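Local coordinates for protein beta-lactamase (Klebsiella pneumoniae, PDB 6HUH) that probably hydrolyses beta-lactam antibiotics to substituted beta-amino acids, as a class D serine beta-lactamase, at residues A58-D63 / A116-Y121; A79-F84 / S106-E111; D190-H195 / E259-L264; G196-G201 / F244-A249. All coordinates share one frame; numbering follows the deposited sequence.

Contact 1 (A58-D63 / A116-Y121); sequences ALMGYD and ARFQQY
A double Met-aromatic contact, M60 against Y121 and F118, joins helix 56-64 to helix 115-124 in the helical part of this class D beta-lactamase. The two segments run at 120° to each other with their axes 11.1 Å apart, so the gap is spanned by long side chains. M60 is extended beyond CG and passes Y121 in the opposite direction. Its CG lies over one face of the tyrosine, 3.5 Å from Y121 CG and displaced toward the rim, in a CH-pi contact. Further out, the sulfur stands oblique to that ring but near the plane of the F118 ring, where M60 SD is 3.9 Å from F118 CD1. The F118 CG, anti to the backbone N (chi1 -175°), carries the ring edge to that sulfur. The hydroxyl end of Y121 reaches the next turn of the first helix: Y121 OH donates to D63 OD2 at 2.9 Å, using the anti lone pair, with the carboxylate turned 89° from the ring. Helix 103-113 borders the same cluster, L113 touching both M60 and Y121 while T110 meets F118. Y62 of helix 56-64 instead stacks on H179 of helix 174-184.

Contact 2 (A79-F84 / S106-E111); sequences AGDPDF and SQRLTE
R108 grips D81 end-on with both terminal nitrogens, a salt bridge that ties the loop at 79-84 to helix 103-113. One bond runs from R108 NH2 to D81 OD2, 2.8 Å, on the syn lone pair. R108 NH1 is shared between the oxygens, 2.9 Å from D81 OD2 and 3.0 Å from D81 OD1; the bond to OD1 is the straightest, at 154°, and lies close to the guanidinium plane. The carboxylate and guanidinium are nevertheless twisted 41° apart, so the fork is not flat. The arginine chain gets there by bending at chi2 (-82°) and chi3, which turns its end toward the loop. Each group has a further partner: R108 NH2 also donates to P76 O, and D81 OD2 also accepts from K78 N. Outward from the bridge the packing is light. P82 CD comes to 4.1 Å from Q107 OE1, while Q107 NE2 is bonded to T143 O, and P82 also rests on I103 and W104. With opposite charges paired, the bridge and the backbone bonds together probably hold the carboxylate in a surface setting where water would be expected to weaken a charge pair alone.

Contact 3 (D190-H195 / E259-L264); sequences DGWQIH and EQLKKL
Before the chain reaches W192, the residue that lies against L261 and L264 of helix 245-264, D190 makes a salt bridge with K225 of strand 215-225, and G191 leads on into the sheet. W192 then directs its side chain at the helix, with CG anti to the carbonyl carbon and beside the backbone N (chi1 -64°). L261 lies over one face of the indole. Its CG sits 3.6 Å above the ring plane, over the centre. L261 CD2 is 3.4 Å from W192 CG and makes a CH-pi contact with the five-membered ring, the line to that ring's centroid being 18° off the normal. The far end of the same indole is met by L264, whose CD2 comes within 3.6 Å of W192 CH2. This is the packing of the C-terminal helix on the antiparallel sheet that characterises the penicillin-recognising enzymes: L261 and L264 also touch L230 of strand 228-238, so both leucines touch a second strand of the sheet as well. Next along the strand, Q193 pairs by backbone hydrogen bonds with S224. I194 only nears the helix, its CD1 4.8 Å from L261 CD2, and packs on Q186 and I189 of the edge strand 185-189. H195, three residues on from W192 along the strand, points to the sheet's other side; it stacks on W222 and donates from ND1 to A181 O.

Contact 4 (G196-G201 / F244-A249); sequences GKTGTG and FASLRA. With SO4 (sulfate ion), chain C.
T198, G199 and T200 line up against S246 where the KTG motif of serine beta-lactamases, here K197-T198-G199, runs along strand 192-201 beside the start of helix 245-264. The segments run nearly antiparallel, at 148°, and in this family the strand forms one wall of the active site. Van der Waals packing comes first: T198 CB is 3.8 Å from S246 CB, and S246 CB is 3.3 Å from G199 O. T200 OG1 lies 3.2 Å from S246 OG. The hydroxyls of T198 and S246 take the crowded position between backbone N and carbonyl carbon (chi1 58° in T198, 62° in S246), and both are thereby turned to the same bound sulfate. Hydrogen bonds to this anion form the second group. T198 OG1 donates to sulfate O4 at 3.0 Å and S246 OG to sulfate O2 at 2.9 Å, so these two hold different oxygens; T200 OG1 makes a weak, unsettled approach to sulfate O2 at 3.4 Å. S101 OG supplies another bond from outside the two segments. The sulfate probably comes from the crystallisation liquor, and its position is consistent with a site for the carboxylate of a beta-lactam. A third group belongs to K197, whose NZ donates to T198 O at 3.1 Å in the carbonyl plane and on a lone pair; S101 OG and M98 O also bond to NZ. Beside the sulfate the backbone itself comes close, with G199 CA 3.5 Å from sulfate O3.

In the fold
The four contacts fall into two pairs. Contacts 1 and 2 belong to the helical part and touch directly where helix 56-64 packs on helix 103-113, G61 CA lying 3.7 Å from L109 CD1; helices 103-113 and 115-124 also follow each other in the chain. Contacts 3 and 4 lie at successive places along strand 192-201 and helix 245-264, with centres 20 Å apart. Of the two, contact 4 borders the active site: G199 lies about 4 Å from the side chain of S51, the predicted acyl-ester serine. Contact 2 is further off, with the Q107 side chain about 11 Å from that of S51, although S106 bonds to the carboxylated lysine at position 54. Contacts 1 and 3 lie away from these sites.

Contact 1 (A58-D63 / A116-Y121)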
loop_
_atom_site.group_PDB
_atom_site.type_symbol
_atom_site.label_atom_id
_atom_site.label_comp_id
_atom_site.label_asym_id
_atom_site.label_seq_id
_atom_site.Cartn_x
_atom_site.Cartn_y
_atom_site.Cartn_z
ATOM N N ALA A 58 -4.028 -0.004 16.063
ATOM C CA ALA A 58 -2.944 0.752 15.411
ATOM C C ALA A 58 -2.335 1.768 16.392
ATOM O O ALA A 58 -1.125 1.967 16.369
ATOM C CB ALA A 58 -3.460 1.477 14.178
ATOM N N LEU A 59 -3.166 2.374 17.275
ATOM C CA LEU A 59 -2.717 3.335 18.284
ATOM C C LEU A 59 -1.927 2.657 19.401
ATOM O O LEU A 59 -0.879 3.179 19.801
ATOM C CB LEU A 59 -3.900 4.099 18.873
ATOM C CG LEU A 59 -4.650 5.029 17.940
ATOM C CD1 LEU A 59 -6.070 5.201 18.421
ATOM C CD2 LEU A 59 -3.938 6.380 17.822
ATOM N N MET A 60 -2.438 1.498 19.907
ATOM C CA MET A 60 -1.800 0.682 20.948
ATOM C C MET A 60 -0.430 0.283 20.426
ATOM O O MET A 60 0.580 0.573 21.074
ATOM C CB MET A 60 -2.620 -0.588 21.258
ATOM C CG MET A 60 -3.946 -0.332 21.915
ATOM S SD MET A 60 -4.806 -1.885 22.309
ATOM C CE MET A 60 -6.522 -1.324 22.231
ATOM N N GLY A 61 -0.420 -0.314 19.233
ATOM C CA GLY A 61 0.775 -0.758 18.519
ATOM C C GLY A 61 1.821 0.305 18.256
ATOM O O GLY A 61 3.009 0.028 18.380
ATOM N N TYR A 62 1.413 1.525 17.919
ATOM C CA TYR A 62 2.395 2.583 17.727
ATOM C C TYR A 62 2.833 3.224 19.027
ATOM O O TYR A 62 3.986 3.613 19.138
ATOM C CB TYR A 62 1.920 3.644 16.742
ATOM C CG TYR A 62 1.972 3.165 15.310
ATOM C CD1 TYR A 62 3.188 2.994 14.653
ATOM C CD2 TYR A 62 0.803 2.898 14.603
ATOM C CE1 TYR A 62 3.235 2.540 13.335
ATOM C CE2 TYR A 62 0.839 2.436 13.291
ATOM C CZ TYR A 62 2.053 2.260 12.661
ATOM O OH TYR A 62 2.037 1.825 11.365
ATOM N N ASP A 63 1.936 3.334 20.005
ATOM C CA ASP A 63 2.255 3.940 21.297
ATOM C C ASP A 63 3.239 3.091 22.099
ATOM O O ASP A 63 4.145 3.636 22.727
ATOM C CB ASP A 63 0.966 4.193 22.108
ATOM C CG ASP A 63 1.190 5.028 23.348
ATOM O OD1 ASP A 63 1.592 6.229 23.203
ATOM O OD2 ASP A 63 0.947 4.500 24.468
ATOM N N ALA A 116 -3.301 -7.253 30.364
ATOM C CA ALA A 116 -3.340 -6.119 31.293
ATOM C C ALA A 116 -3.235 -4.770 30.576
ATOM O O ALA A 116 -4.063 -3.890 30.836
ATOM C CB ALA A 116 -2.252 -6.253 32.338
ATOM N N ARG A 117 -2.234 -4.613 29.660
ATOM C CA ARG A 117 -2.018 -3.392 28.865
ATOM C C ARG A 117 -3.201 -3.195 27.893
ATOM O O ARG A 117 -3.701 -2.077 27.758
ATOM C CB ARG A 117 -0.693 -3.480 28.091
ATOM C CG ARG A 117 0.268 -2.308 28.298
ATOM C CD ARG A 117 1.652 -2.688 27.772
ATOM N NE ARG A 117 2.482 -1.538 27.390
ATOM C CZ ARG A 117 3.612 -1.632 26.693
ATOM N NH1 ARG A 117 4.050 -2.816 26.282
ATOM N NH2 ARG A 117 4.308 -0.545 26.394
ATOM N N PHE A 118 -3.665 -4.293 27.252
ATOM C CA PHE A 118 -4.788 -4.320 26.316
ATOM C C PHE A 118 -5.993 -3.688 26.979
ATOM O O PHE A 118 -6.506 -2.688 26.482
ATOM C CB PHE A 118 -5.072 -5.777 25.884
ATOM C CG PHE A 118 -6.129 -6.033 24.830
ATOM C CD1 PHE A 118 -6.314 -5.149 23.776
ATOM C CD2 PHE A 118 -6.858 -7.213 24.832
ATOM C CE1 PHE A 118 -7.252 -5.412 22.784
ATOM C CE2 PHE A 118 -7.783 -7.486 23.829
ATOM C CZ PHE A 118 -7.988 -6.579 22.817
ATOM N N GLN A 119 -6.373 -4.208 28.160
ATOM C CA GLN A 119 -7.467 -3.694 28.977
ATOM C C GLN A 119 -7.209 -2.253 29.380
ATOM O O GLN A 119 -8.139 -1.481 29.311
ATOM C CB GLN A 119 -7.694 -4.581 30.215
ATOM C CG GLN A 119 -9.019 -4.360 30.944
ATOM C CD GLN A 119 -10.214 -4.869 30.166
ATOM O OE1 GLN A 119 -10.459 -6.076 30.076
ATOM N NE2 GLN A 119 -11.005 -3.953 29.611
ATOM N N GLN A 120 -5.973 -1.869 29.770
ATOM C CA GLN A 120 -5.665 -0.481 30.157
ATOM C C GLN A 120 -5.974 0.492 29.020
ATOM O O GLN A 120 -6.617 1.529 29.249
ATOM C CB GLN A 120 -4.203 -0.335 30.561
ATOM C CG GLN A 120 -3.879 -0.846 31.946
ATOM C CD GLN A 120 -2.392 -0.921 32.188
ATOM O OE1 GLN A 120 -1.846 -1.997 32.474
ATOM N NE2 GLN A 120 -1.712 0.227 32.110
ATOM N N TYR A 121 -5.538 0.129 27.780
ATOM C CA TYR A 121 -5.759 0.898 26.564
ATOM C C TYR A 121 -7.265 0.972 26.269
ATOM O O TYR A 121 -7.773 2.077 26.155
ATOM C CB TYR A 121 -5.004 0.279 25.384
ATOM C CG TYR A 121 -3.542 0.660 25.263
ATOM C CD1 TYR A 121 -3.164 1.906 24.767
ATOM C CD2 TYR A 121 -2.537 -0.273 25.495
ATOM C CE1 TYR A 121 -1.822 2.249 24.605
ATOM C CE2 TYR A 121 -1.190 0.055 25.328
ATOM C CZ TYR A 121 -0.836 1.319 24.874
ATOM O OH TYR A 121 0.482 1.671 24.677
#

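Contact 2 (A79-F84 / S106-E111)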
loop_
_atom_site.group_PDB
_atom_site.type_symbol
_atom_site.label_atom_id
_atom_site.label_comp_id
_atom_site.label_asym_id
_atom_site.label_seq_id
_atom_site.Cartn_x
_atom_site.Cartn_y
_atom_site.Cartn_z
ATOM N N ALA A 79 2.114 -21.553 10.217
ATOM C CA ALA A 79 1.157 -22.676 10.200
ATOM C C ALA A 79 0.424 -22.693 11.535
ATOM O O ALA A 79 1.047 -22.715 12.595
ATOM C CB ALA A 79 1.879 -24.000 9.978
ATOM N N GLY A 80 -0.891 -22.592 11.466
ATOM C CA GLY A 80 -1.749 -22.510 12.639
ATOM C C GLY A 80 -2.424 -21.154 12.772
ATOM O O GLY A 80 -3.239 -20.957 13.683
ATOM N N ASP A 81 -2.084 -20.200 11.871
ATOM C CA ASP A 81 -2.712 -18.880 11.870
ATOM C C ASP A 81 -3.950 -18.929 10.988
ATOM O O ASP A 81 -3.918 -19.614 9.957
ATOM C CB ASP A 81 -1.766 -17.769 11.377
ATOM C CG ASP A 81 -0.680 -17.353 12.343
ATOM O OD1 ASP A 81 -0.870 -17.526 13.565
ATOM O OD2 ASP A 81 0.353 -16.828 11.880
ATOM N N PRO A 82 -5.042 -18.217 11.371
ATOM C CA PRO A 82 -6.257 -18.215 10.529
ATOM C C PRO A 82 -5.958 -17.792 9.090
ATOM O O PRO A 82 -5.262 -16.799 8.863
ATOM C CB PRO A 82 -7.184 -17.222 11.241
ATOM C CG PRO A 82 -6.295 -16.462 12.174
ATOM C CD PRO A 82 -5.222 -17.384 12.575
ATOM N N ASP A 83 -6.416 -18.604 8.129
ATOM C CA ASP A 83 -6.195 -18.397 6.698
ATOM C C ASP A 83 -7.517 -18.406 5.925
ATOM O O ASP A 83 -7.647 -19.097 4.908
ATOM C CB ASP A 83 -5.181 -19.439 6.147
ATOM C CG ASP A 83 -5.388 -20.898 6.563
ATOM O OD1 ASP A 83 -6.536 -21.267 6.907
ATOM O OD2 ASP A 83 -4.407 -21.679 6.505
ATOM N N PHE A 84 -8.498 -17.627 6.416
ATOM C CA PHE A 84 -9.843 -17.519 5.826
ATOM C C PHE A 84 -9.820 -16.801 4.473
ATOM O O PHE A 84 -10.537 -17.202 3.554
ATOM C CB PHE A 84 -10.840 -16.861 6.810
ATOM C CG PHE A 84 -10.841 -17.429 8.216
ATOM C CD1 PHE A 84 -10.814 -18.805 8.434
ATOM C CD2 PHE A 84 -10.908 -16.589 9.321
ATOM C CE1 PHE A 84 -10.814 -19.325 9.731
ATOM C CE2 PHE A 84 -10.910 -17.110 10.619
ATOM C CZ PHE A 84 -10.874 -18.475 10.815
ATOM N N SER A 106 -3.152 -8.885 14.188
ATOM C CA SER A 106 -3.722 -8.187 15.342
ATOM C C SER A 106 -3.473 -8.998 16.602
ATOM O O SER A 106 -3.199 -8.408 17.651
ATOM C CB SER A 106 -5.216 -7.971 15.152
ATOM O OG SER A 106 -5.477 -7.036 14.120
ATOM N N GLN A 107 -3.558 -10.361 16.491
ATOM C CA GLN A 107 -3.308 -11.317 17.584
ATOM C C GLN A 107 -1.839 -11.279 17.977
ATOM O O GLN A 107 -1.535 -11.356 19.164
ATOM C CB GLN A 107 -3.708 -12.746 17.194
ATOM C CG GLN A 107 -5.109 -12.868 16.606
ATOM C CD GLN A 107 -5.577 -14.295 16.468
ATOM O OE1 GLN A 107 -4.852 -15.184 16.002
ATOM N NE2 GLN A 107 -6.823 -14.536 16.840
ATOM N N ARG A 108 -0.930 -11.113 16.996
ATOM C CA ARG A 108 0.519 -10.990 17.229
ATOM C C ARG A 108 0.800 -9.775 18.098
ATOM O O ARG A 108 1.624 -9.857 19.010
ATOM C CB ARG A 108 1.283 -10.818 15.912
ATOM C CG ARG A 108 1.262 -12.024 15.009
ATOM C CD ARG A 108 2.289 -13.071 15.371
ATOM N NE ARG A 108 2.733 -13.733 14.152
ATOM C CZ ARG A 108 2.149 -14.796 13.614
ATOM N NH1 ARG A 108 1.107 -15.364 14.210
ATOM N NH2 ARG A 108 2.613 -15.311 12.485
ATOM N N LEU A 109 0.104 -8.655 17.810
ATOM C CA LEU A 109 0.192 -7.420 18.569
ATOM C C LEU A 109 -0.358 -7.602 19.977
ATOM O O LEU A 109 0.342 -7.238 20.923
ATOM C CB LEU A 109 -0.505 -6.249 17.832
ATOM C CG LEU A 109 -0.962 -5.014 18.643
ATOM C CD1 LEU A 109 0.192 -4.329 19.361
ATOM C CD2 LEU A 109 -1.577 -4.005 17.746
ATOM N N THR A 110 -1.588 -8.149 20.129
ATOM C CA THR A 110 -2.221 -8.314 21.453
ATOM C C THR A 110 -1.441 -9.269 22.363
ATOM O O THR A 110 -1.255 -8.933 23.531
ATOM C CB THR A 110 -3.706 -8.685 21.358
ATOM O OG1 THR A 110 -3.874 -9.951 20.712
ATOM C CG2 THR A 110 -4.548 -7.602 20.682
ATOM N N GLU A 111 -0.938 -10.416 21.821
ATOM C CA GLU A 111 -0.129 -11.402 22.575
ATOM C C GLU A 111 1.145 -10.758 23.145
ATOM O O GLU A 111 1.583 -11.115 24.241
ATOM C CB GLU A 111 0.265 -12.596 21.692
ATOM C CG GLU A 111 -0.814 -13.661 21.568
ATOM C CD GLU A 111 -0.510 -14.786 20.591
ATOM O OE1 GLU A 111 -1.452 -15.241 19.899
ATOM O OE2 GLU A 111 0.663 -15.219 20.522
#

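Contact 3 (D190-H195 / E259-L264)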
loop_
_atom_site.group_PDB
_atom_site.type_symbol
_atom_site.label_atom_id
_atom_site.label_comp_id
_atom_site.label_asym_id
_atom_site.label_seq_id
_atom_site.Cartn_x
_atom_site.Cartn_y
_atom_site.Cartn_z
ATOM N N ASP A 190 -11.912 16.172 -3.427
ATOM C CA ASP A 190 -11.354 17.534 -3.601
ATOM C C ASP A 190 -10.038 17.699 -2.775
ATOM O O ASP A 190 -9.086 16.937 -2.992
ATOM C CB ASP A 190 -12.396 18.662 -3.337
ATOM C CG ASP A 190 -12.062 20.031 -3.958
ATOM O OD1 ASP A 190 -11.051 20.648 -3.539
ATOM O OD2 ASP A 190 -12.851 20.511 -4.822
ATOM N N GLY A 191 -10.023 18.623 -1.814
ATOM C CA GLY A 191 -8.853 18.848 -0.974
ATOM C C GLY A 191 -8.893 18.119 0.355
ATOM O O GLY A 191 -7.974 18.262 1.166
ATOM N N TRP A 192 -9.954 17.335 0.580
ATOM C CA TRP A 192 -10.185 16.579 1.797
ATOM C C TRP A 192 -9.392 15.274 1.805
ATOM O O TRP A 192 -9.333 14.554 0.801
ATOM C CB TRP A 192 -11.694 16.320 2.006
ATOM C CG TRP A 192 -12.477 17.581 2.223
ATOM C CD1 TRP A 192 -12.937 18.440 1.268
ATOM C CD2 TRP A 192 -12.866 18.140 3.486
ATOM N NE1 TRP A 192 -13.574 19.509 1.857
ATOM C CE2 TRP A 192 -13.532 19.358 3.217
ATOM C CE3 TRP A 192 -12.691 17.742 4.827
ATOM C CZ2 TRP A 192 -14.043 20.170 4.232
ATOM C CZ3 TRP A 192 -13.199 18.551 5.833
ATOM C CH2 TRP A 192 -13.867 19.748 5.529
ATOM N N GLN A 193 -8.774 14.989 2.951
ATOM C CA GLN A 193 -7.990 13.795 3.198
ATOM C C GLN A 193 -8.899 12.833 3.918
ATOM O O GLN A 193 -9.414 13.168 4.976
ATOM C CB GLN A 193 -6.757 14.128 4.053
ATOM C CG GLN A 193 -5.575 14.699 3.268
ATOM C CD GLN A 193 -4.331 14.730 4.118
ATOM O OE1 GLN A 193 -3.706 13.697 4.403
ATOM N NE2 GLN A 193 -3.951 15.922 4.558
ATOM N N ILE A 194 -9.145 11.662 3.322
ATOM C CA ILE A 194 -10.048 10.644 3.882
ATOM C C ILE A 194 -9.276 9.512 4.617
ATOM O O ILE A 194 -8.334 8.942 4.081
ATOM C CB ILE A 194 -11.015 10.101 2.781
ATOM C CG1 ILE A 194 -11.633 11.242 1.888
ATOM C CG2 ILE A 194 -12.100 9.165 3.340
ATOM C CD1 ILE A 194 -12.515 12.326 2.528
ATOM N N HIS A 195 -9.671 9.214 5.836
ATOM C CA HIS A 195 -9.070 8.135 6.596
ATOM C C HIS A 195 -10.245 7.293 7.025
ATOM O O HIS A 195 -11.236 7.852 7.493
ATOM C CB HIS A 195 -8.298 8.677 7.796
ATOM C CG HIS A 195 -7.313 9.758 7.449
ATOM N ND1 HIS A 195 -5.962 9.486 7.279
ATOM C CD2 HIS A 195 -7.514 11.084 7.268
ATOM C CE1 HIS A 195 -5.390 10.648 7.013
ATOM N NE2 HIS A 195 -6.281 11.637 6.999
ATOM N N GLU A 259 -21.560 16.156 0.103
ATOM C CA GLU A 259 -22.562 17.106 0.592
ATOM C C GLU A 259 -22.286 17.559 2.047
ATOM O O GLU A 259 -22.388 18.743 2.331
ATOM C CB GLU A 259 -24.005 16.596 0.406
ATOM C CG GLU A 259 -24.356 15.317 1.137
ATOM C CD GLU A 259 -25.759 14.834 0.851
ATOM O OE1 GLU A 259 -26.696 15.290 1.546
ATOM O OE2 GLU A 259 -25.920 13.989 -0.059
ATOM N N GLN A 260 -21.883 16.632 2.935
ATOM C CA GLN A 260 -21.565 16.889 4.348
ATOM C C GLN A 260 -20.360 17.769 4.489
ATOM O O GLN A 260 -20.293 18.552 5.440
ATOM C CB GLN A 260 -21.295 15.590 5.096
ATOM C CG GLN A 260 -22.403 14.589 4.973
ATOM C CD GLN A 260 -23.695 15.127 5.519
ATOM O OE1 GLN A 260 -24.605 15.469 4.769
ATOM N NE2 GLN A 260 -23.795 15.237 6.836
ATOM N N LEU A 261 -19.386 17.608 3.566
ATOM C CA LEU A 261 -18.149 18.374 3.517
ATOM C C LEU A 261 -18.495 19.790 3.063
ATOM O O LEU A 261 -18.012 20.754 3.651
ATOM C CB LEU A 261 -17.188 17.696 2.532
ATOM C CG LEU A 261 -16.143 16.706 3.055
ATOM C CD1 LEU A 261 -16.730 15.648 3.921
ATOM C CD2 LEU A 261 -15.509 15.995 1.913
ATOM N N LYS A 262 -19.370 19.906 2.045
ATOM C CA LYS A 262 -19.848 21.167 1.486
ATOM C C LYS A 262 -20.647 21.915 2.566
ATOM O O LYS A 262 -20.455 23.121 2.734
ATOM C CB LYS A 262 -20.730 20.897 0.242
ATOM C CG LYS A 262 -21.043 22.128 -0.630
ATOM C CD LYS A 262 -22.494 22.720 -0.517
ATOM C CE LYS A 262 -23.596 21.944 -1.217
ATOM N NZ LYS A 262 -24.101 20.779 -0.429
ATOM N N LYS A 263 -21.516 21.187 3.312
ATOM C CA LYS A 263 -22.325 21.701 4.424
ATOM C C LYS A 263 -21.397 22.242 5.513
ATOM O O LYS A 263 -21.701 23.273 6.123
ATOM C CB LYS A 263 -23.184 20.584 5.049
ATOM C CG LYS A 263 -24.527 20.327 4.396
ATOM C CD LYS A 263 -25.427 19.563 5.385
ATOM C CE LYS A 263 -26.317 18.524 4.741
ATOM N NZ LYS A 263 -27.513 19.117 4.070
ATOM N N LEU A 264 -20.266 21.531 5.754
ATOM C CA LEU A 264 -19.244 21.863 6.745
ATOM C C LEU A 264 -18.501 23.150 6.385
ATOM O O LEU A 264 -18.039 23.839 7.296
ATOM C CB LEU A 264 -18.264 20.683 6.898
ATOM C CG LEU A 264 -17.511 20.560 8.216
ATOM C CD1 LEU A 264 -18.441 20.151 9.367
ATOM C CD2 LEU A 264 -16.382 19.572 8.085
#

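Contact 4 (G196-G201 / F244-A249)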
loop_
_atom_site.group_PDB
_atom_site.type_symbol
_atom_site.label_atom_id
_atom_site.label_comp_id
_atom_site.label_asym_id
_atom_site.label_seq_id
_atom_site.Cartn_x
_atom_site.Cartn_y
_atom_site.Cartn_z
ATOM N N GLY A 196 -10.182 5.986 6.778
ATOM C CA GLY A 196 -11.296 5.090 7.093
ATOM C C GLY A 196 -10.997 3.608 7.202
ATOM O O GLY A 196 -9.932 3.136 6.803
ATOM N N LYS A 197 -11.936 2.863 7.746
ATOM C CA LYS A 197 -11.770 1.423 7.942
ATOM C C LYS A 197 -13.093 0.645 7.827
ATOM O O LYS A 197 -14.104 1.011 8.427
ATOM C CB LYS A 197 -11.048 1.134 9.297
ATOM C CG LYS A 197 -10.725 -0.344 9.569
ATOM C CD LYS A 197 -9.409 -0.785 8.932
ATOM C CE LYS A 197 -9.269 -2.282 8.924
ATOM N NZ LYS A 197 -10.040 -2.887 7.818
ATOM N N THR A 198 -13.060 -0.432 7.045
ATOM C CA THR A 198 -14.194 -1.334 6.888
ATOM C C THR A 198 -14.137 -2.431 7.968
ATOM O O THR A 198 -13.054 -2.779 8.434
ATOM C CB THR A 198 -14.255 -1.925 5.478
ATOM O OG1 THR A 198 -13.043 -2.624 5.191
ATOM C CG2 THR A 198 -14.540 -0.882 4.410
ATOM N N GLY A 199 -15.302 -2.946 8.350
ATOM C CA GLY A 199 -15.457 -4.029 9.316
ATOM C C GLY A 199 -16.631 -4.923 8.963
ATOM O O GLY A 199 -17.627 -4.429 8.446
ATOM N N THR A 200 -16.511 -6.243 9.189
ATOM C CA THR A 200 -17.561 -7.233 8.939
ATOM C C THR A 200 -17.639 -8.222 10.097
ATOM O O THR A 200 -16.680 -8.959 10.370
ATOM C CB THR A 200 -17.466 -7.891 7.525
ATOM O OG1 THR A 200 -17.967 -6.969 6.550
ATOM C CG2 THR A 200 -18.278 -9.193 7.398
ATOM N N GLY A 201 -18.788 -8.212 10.759
ATOM C CA GLY A 201 -19.075 -9.088 11.884
ATOM C C GLY A 201 -20.538 -9.449 12.012
ATOM O O GLY A 201 -21.409 -8.824 11.401
ATOM N N PHE A 244 -20.328 -7.605 -0.405
ATOM C CA PHE A 244 -19.850 -7.677 0.980
ATOM C C PHE A 244 -20.421 -6.475 1.693
ATOM O O PHE A 244 -20.233 -5.359 1.205
ATOM C CB PHE A 244 -18.318 -7.617 1.054
ATOM C CG PHE A 244 -17.584 -8.929 0.919
ATOM C CD1 PHE A 244 -17.726 -9.930 1.877
ATOM C CD2 PHE A 244 -16.690 -9.137 -0.127
ATOM C CE1 PHE A 244 -17.018 -11.131 1.771
ATOM C CE2 PHE A 244 -15.986 -10.339 -0.235
ATOM C CZ PHE A 244 -16.153 -11.328 0.715
ATOM N N ALA A 245 -21.128 -6.699 2.824
ATOM C CA ALA A 245 -21.756 -5.669 3.661
ATOM C C ALA A 245 -20.913 -4.408 3.883
ATOM O O ALA A 245 -21.439 -3.314 3.690
ATOM C CB ALA A 245 -22.171 -6.262 4.995
ATOM N N SER A 246 -19.612 -4.555 4.257
ATOM C CA SER A 246 -18.681 -3.439 4.495
ATOM C C SER A 246 -18.270 -2.664 3.226
ATOM O O SER A 246 -17.919 -1.479 3.318
ATOM C CB SER A 246 -17.443 -3.917 5.237
ATOM O OG SER A 246 -16.753 -4.866 4.443
ATOM N N LEU A 247 -18.294 -3.329 2.054
ATOM C CA LEU A 247 -17.949 -2.690 0.781
ATOM C C LEU A 247 -19.134 -1.845 0.244
ATOM O O LEU A 247 -18.937 -0.904 -0.523
ATOM C CB LEU A 247 -17.416 -3.704 -0.246
ATOM C CG LEU A 247 -16.379 -4.724 0.257
ATOM C CD1 LEU A 247 -15.765 -5.515 -0.902
ATOM C CD2 LEU A 247 -15.263 -4.076 1.107
ATOM N N ARG A 248 -20.344 -2.159 0.709
ATOM C CA ARG A 248 -21.575 -1.451 0.405
ATOM C C ARG A 248 -21.625 -0.233 1.346
ATOM O O ARG A 248 -22.265 0.774 1.035
ATOM C CB ARG A 248 -22.782 -2.371 0.655
ATOM C CG ARG A 248 -23.976 -2.027 -0.185
ATOM C CD ARG A 248 -25.232 -2.779 0.241
ATOM N NE ARG A 248 -25.317 -4.155 -0.274
ATOM C CZ ARG A 248 -25.729 -4.486 -1.496
ATOM N NH1 ARG A 248 -26.116 -3.547 -2.352
ATOM N NH2 ARG A 248 -25.795 -5.760 -1.856
ATOM N N ALA A 249 -20.945 -0.329 2.500
ATOM C CA ALA A 249 -20.872 0.743 3.495
ATOM C C ALA A 249 -19.920 1.834 2.997
ATOM O O ALA A 249 -20.325 2.996 2.935
ATOM C CB ALA A 249 -20.423 0.183 4.849
HETATM S S SO4 C . -13.333 -6.511 6.261
HETATM O O1 SO4 C . -12.794 -7.835 5.933
HETATM O O2 SO4 C . -14.689 -6.363 5.730
HETATM O O3 SO4 C . -13.382 -6.374 7.706
HETATM O O4 SO4 C . -12.469 -5.478 5.691
#